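Local coordinates for protein purine nucleoside phosphorylase (PDB 2P4S) that cleaves the N-glycosidic bond of inosine, guanosine and their 2'-deoxy forms with phosphate, releasing purine base and pentose 1-phosphate for purine salvage, at residues A[124-135]-A[151-159]. Numbering follows the deposited sequence.
Sequences AEQLTDVDSFDY and GRLVFGYLA
An antiparallel edge pairing, strand 130-134 against strand 152-158, carries this contact at the margin of the central sheet. Paired N-H and C=O groups join T128 to Y157, D131 to F155 and F133 to L153; the register slips by one between the first two pairs, a beta bulge in which D129 and V130 lie opposite the single residue G156. On the face of F133 and F155 the two rings meet rim to rim, planes at 80°, with F133 CE2 3.6 Å from F155 CD2, and L102 of helix 92-105 touches both. Across the sheet, V154 CG1, anti to its own N (chi1 -166°), reaches L127 CD1 at 3.7 Å and V130 CB at 3.8 Å, while its other methyl meets A124 CB. On that same face D134 and R152 run alongside: R152 NE forms a long, bent salt bridge to the syn side of D134 OD1 (3.3 Å), the flat groups 11° apart. Beyond the strand end, Y135 N bonds to G151 O (2.9 Å), and the Y135 ring lies over G151 CA, 3.8 Å from its centroid (CH-pi). Y135 OH bonds to G168 O and its ring meets phosphate-binding F170: a long-looped beta hairpin edging the PNP-family sheet, its Y135 end beside the phosphate site.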
loop_
_atom_site.group_PDB
_atom_site.type_symbol
_atom_site.label_atom_id
_atom_site.label_comp_id
_atom_site.label_asym_id
_atom_site.label_seq_id
_atom_site.Cartn_x
_atom_site.Cartn_y
_atom_site.Cartn_z
ATOM N N ALA A 124 4.706 14.190 29.699
ATOM C CA ALA A 124 4.191 13.399 30.828
ATOM C C ALA A 124 4.853 13.775 32.168
ATOM O O ALA A 124 4.243 13.641 33.227
ATOM C CB ALA A 124 4.339 11.928 30.556
ATOM N N GLU A 125 6.093 14.243 32.111
ATOM C CA GLU A 125 6.836 14.702 33.297
ATOM C C GLU A 125 6.347 16.026 33.904
ATOM O O GLU A 125 6.710 16.390 35.017
ATOM C CB GLU A 125 8.327 14.814 32.969
ATOM C CG GLU A 125 9.017 13.480 32.759
ATOM C CD GLU A 125 10.470 13.667 32.389
ATOM O OE1 GLU A 125 10.967 14.820 32.514
ATOM O OE2 GLU A 125 11.123 12.676 31.969
ATOM N N GLN A 126 5.516 16.751 33.182
ATOM C CA GLN A 126 5.022 18.009 33.702
ATOM C C GLN A 126 3.711 17.822 34.419
ATOM O O GLN A 126 3.176 18.774 34.945
ATOM C CB GLN A 126 4.891 19.021 32.567
ATOM C CG GLN A 126 6.234 19.217 31.935
ATOM C CD GLN A 126 6.289 20.384 31.020
ATOM O OE1 GLN A 126 5.512 21.343 31.162
ATOM N NE2 GLN A 126 7.226 20.331 30.059
ATOM N N LEU A 127 3.181 16.606 34.422
ATOM C CA LEU A 127 1.955 16.308 35.172
ATOM C C LEU A 127 2.198 16.346 36.691
ATOM O O LEU A 127 3.314 16.113 37.139
ATOM C CB LEU A 127 1.386 14.949 34.757
ATOM C CG LEU A 127 1.126 14.734 33.269
ATOM C CD1 LEU A 127 0.507 13.380 33.082
ATOM C CD2 LEU A 127 0.216 15.790 32.702
ATOM N N THR A 128 1.159 16.649 37.469
ATOM C CA THR A 128 1.226 16.604 38.935
ATOM C C THR A 128 0.232 15.573 39.484
ATOM O O THR A 128 -0.735 15.201 38.780
ATOM C CB THR A 128 0.928 17.972 39.588
ATOM O OG1 THR A 128 -0.395 18.381 39.264
ATOM C CG2 THR A 128 1.916 19.052 39.130
ATOM N N ASP A 129 0.461 15.123 40.736
ATOM C CA ASP A 129 -0.403 14.125 41.374
ATOM C C ASP A 129 -0.615 12.906 40.485
ATOM O O ASP A 129 -1.776 12.526 40.207
ATOM C CB ASP A 129 -1.779 14.716 41.592
ATOM C CG ASP A 129 -1.954 15.304 42.943
ATOM O OD1 ASP A 129 -2.536 14.568 43.795
ATOM O OD2 ASP A 129 -1.545 16.493 43.126
ATOM N N VAL A 130 0.486 12.305 40.029
ATOM C CA VAL A 130 0.407 11.242 39.008
ATOM C C VAL A 130 0.128 9.820 39.551
ATOM O O VAL A 130 0.615 9.448 40.615
ATOM C CB VAL A 130 1.649 11.244 38.042
ATOM C CG1 VAL A 130 1.966 12.652 37.614
ATOM C CG2 VAL A 130 2.866 10.644 38.699
ATOM N N ASP A 131 -0.699 9.068 38.814
ATOM C CA ASP A 131 -0.713 7.608 38.840
ATOM C C ASP A 131 -0.061 7.124 37.537
ATOM O O ASP A 131 -0.510 7.422 36.444
ATOM C CB ASP A 131 -2.137 7.054 39.022
ATOM C CG ASP A 131 -2.807 7.578 40.309
ATOM O OD1 ASP A 131 -2.240 7.383 41.409
ATOM O OD2 ASP A 131 -3.904 8.174 40.238
ATOM N N SER A 132 1.042 6.409 37.676
ATOM C CA SER A 132 1.842 5.990 36.542
ATOM C C SER A 132 1.807 4.458 36.389
ATOM O O SER A 132 1.867 3.721 37.386
ATOM C CB SER A 132 3.252 6.483 36.745
ATOM O OG SER A 132 4.032 6.125 35.619
ATOM N N PHE A 133 1.670 3.988 35.154
ATOM C CA PHE A 133 1.636 2.550 34.870
ATOM C C PHE A 133 2.616 2.162 33.778
ATOM O O PHE A 133 2.383 2.506 32.620
ATOM C CB PHE A 133 0.253 2.079 34.415
ATOM C CG PHE A 133 -0.846 2.365 35.372
ATOM C CD1 PHE A 133 -1.288 1.372 36.257
ATOM C CD2 PHE A 133 -1.471 3.620 35.382
ATOM C CE1 PHE A 133 -2.333 1.632 37.142
ATOM C CE2 PHE A 133 -2.506 3.904 36.269
ATOM C CZ PHE A 133 -2.940 2.911 37.161
ATOM N N ASP A 134 3.679 1.430 34.122
ATOM C CA ASP A 134 4.540 0.861 33.091
ATOM C C ASP A 134 3.693 0.024 32.161
ATOM O O ASP A 134 2.804 -0.688 32.630
ATOM C CB ASP A 134 5.668 0.031 33.706
ATOM C CG ASP A 134 6.753 0.900 34.309
ATOM O OD1 ASP A 134 6.556 2.140 34.330
ATOM O OD2 ASP A 134 7.794 0.362 34.771
ATOM N N TYR A 135 3.930 0.137 30.843
ATOM C CA TYR A 135 3.177 -0.661 29.843
ATOM C C TYR A 135 3.266 -2.150 30.091
ATOM O O TYR A 135 2.312 -2.861 29.827
ATOM C CB TYR A 135 3.597 -0.377 28.391
ATOM C CG TYR A 135 3.269 1.034 27.871
ATOM C CD1 TYR A 135 2.309 1.859 28.524
ATOM C CD2 TYR A 135 3.909 1.537 26.724
ATOM C CE1 TYR A 135 2.005 3.150 28.041
ATOM C CE2 TYR A 135 3.625 2.819 26.229
ATOM C CZ TYR A 135 2.691 3.615 26.895
ATOM O OH TYR A 135 2.447 4.844 26.418
ATOM N N GLY A 151 7.507 4.346 27.787
ATOM C CA GLY A 151 6.583 3.229 27.940
ATOM C C GLY A 151 5.786 3.232 29.235
ATOM O O GLY A 151 5.754 2.211 29.947
ATOM N N ARG A 152 5.157 4.365 29.568
ATOM C CA ARG A 152 4.273 4.473 30.762
ATOM C C ARG A 152 2.981 5.218 30.429
ATOM O O ARG A 152 3.016 6.180 29.675
ATOM C CB ARG A 152 4.941 5.263 31.884
ATOM C CG ARG A 152 6.138 4.619 32.461
ATOM C CD ARG A 152 6.798 5.561 33.457
ATOM N NE ARG A 152 8.067 4.989 33.896
ATOM C CZ ARG A 152 9.144 5.702 34.219
ATOM N NH1 ARG A 152 9.123 7.035 34.163
ATOM N NH2 ARG A 152 10.257 5.075 34.583
ATOM N N LEU A 153 1.860 4.752 30.987
ATOM C CA LEU A 153 0.612 5.462 30.987
ATOM C C LEU A 153 0.530 6.326 32.275
ATOM O O LEU A 153 0.633 5.803 33.399
ATOM C CB LEU A 153 -0.525 4.452 30.888
ATOM C CG LEU A 153 -1.911 4.961 30.528
ATOM C CD1 LEU A 153 -1.844 5.853 29.253
ATOM C CD2 LEU A 153 -2.827 3.792 30.319
ATOM N N VAL A 154 0.442 7.645 32.106
ATOM C CA VAL A 154 0.520 8.570 33.225
ATOM C C VAL A 154 -0.824 9.307 33.352
ATOM O O VAL A 154 -1.273 9.984 32.409
ATOM C CB VAL A 154 1.698 9.564 33.101
ATOM C CG1 VAL A 154 1.955 10.259 34.387
ATOM C CG2 VAL A 154 2.961 8.851 32.751
ATOM N N PHE A 155 -1.498 9.136 34.493
ATOM C CA PHE A 155 -2.747 9.861 34.756
ATOM C C PHE A 155 -2.311 10.959 35.683
ATOM O O PHE A 155 -1.710 10.679 36.685
ATOM C CB PHE A 155 -3.773 8.969 35.454
ATOM C CG PHE A 155 -4.374 7.905 34.579
ATOM C CD1 PHE A 155 -5.672 8.052 34.083
ATOM C CD2 PHE A 155 -3.676 6.719 34.298
ATOM C CE1 PHE A 155 -6.267 7.055 33.255
ATOM C CE2 PHE A 155 -4.247 5.733 33.504
ATOM C CZ PHE A 155 -5.577 5.890 32.989
ATOM N N GLY A 156 -2.570 12.220 35.350
ATOM C CA GLY A 156 -2.079 13.335 36.182
ATOM C C GLY A 156 -2.765 14.626 35.787
ATOM O O GLY A 156 -3.590 14.640 34.868
ATOM N N TYR A 157 -2.414 15.703 36.489
ATOM C CA TYR A 157 -2.918 17.057 36.240
ATOM C C TYR A 157 -1.948 17.862 35.388
ATOM O O TYR A 157 -0.760 18.054 35.756
ATOM C CB TYR A 157 -3.231 17.787 37.578
ATOM C CG TYR A 157 -4.389 17.151 38.328
ATOM C CD1 TYR A 157 -5.673 17.588 38.118
ATOM C CD2 TYR A 157 -4.187 16.085 39.229
ATOM C CE1 TYR A 157 -6.783 16.999 38.793
ATOM C CE2 TYR A 157 -5.286 15.463 39.916
ATOM C CZ TYR A 157 -6.586 15.937 39.691
ATOM O OH TYR A 157 -7.715 15.385 40.323
ATOM N N LEU A 158 -2.439 18.300 34.229
ATOM C CA LEU A 158 -1.686 19.263 33.400
ATOM C C LEU A 158 -2.221 20.705 33.633
ATOM O O LEU A 158 -3.306 21.044 33.161
ATOM C CB LEU A 158 -1.740 18.880 31.912
ATOM C CG LEU A 158 -0.785 19.628 30.971
ATOM C CD1 LEU A 158 0.658 19.501 31.409
ATOM C CD2 LEU A 158 -0.915 19.135 29.560
ATOM N N ALA A 159 -1.453 21.518 34.368
ATOM C CA ALA A 159 -1.924 22.797 34.937
ATOM C C ALA A 159 -3.330 22.714 35.553
ATOM O O ALA A 159 -4.209 23.498 35.192
ATOM C CB ALA A 159 -1.877 23.916 33.873
#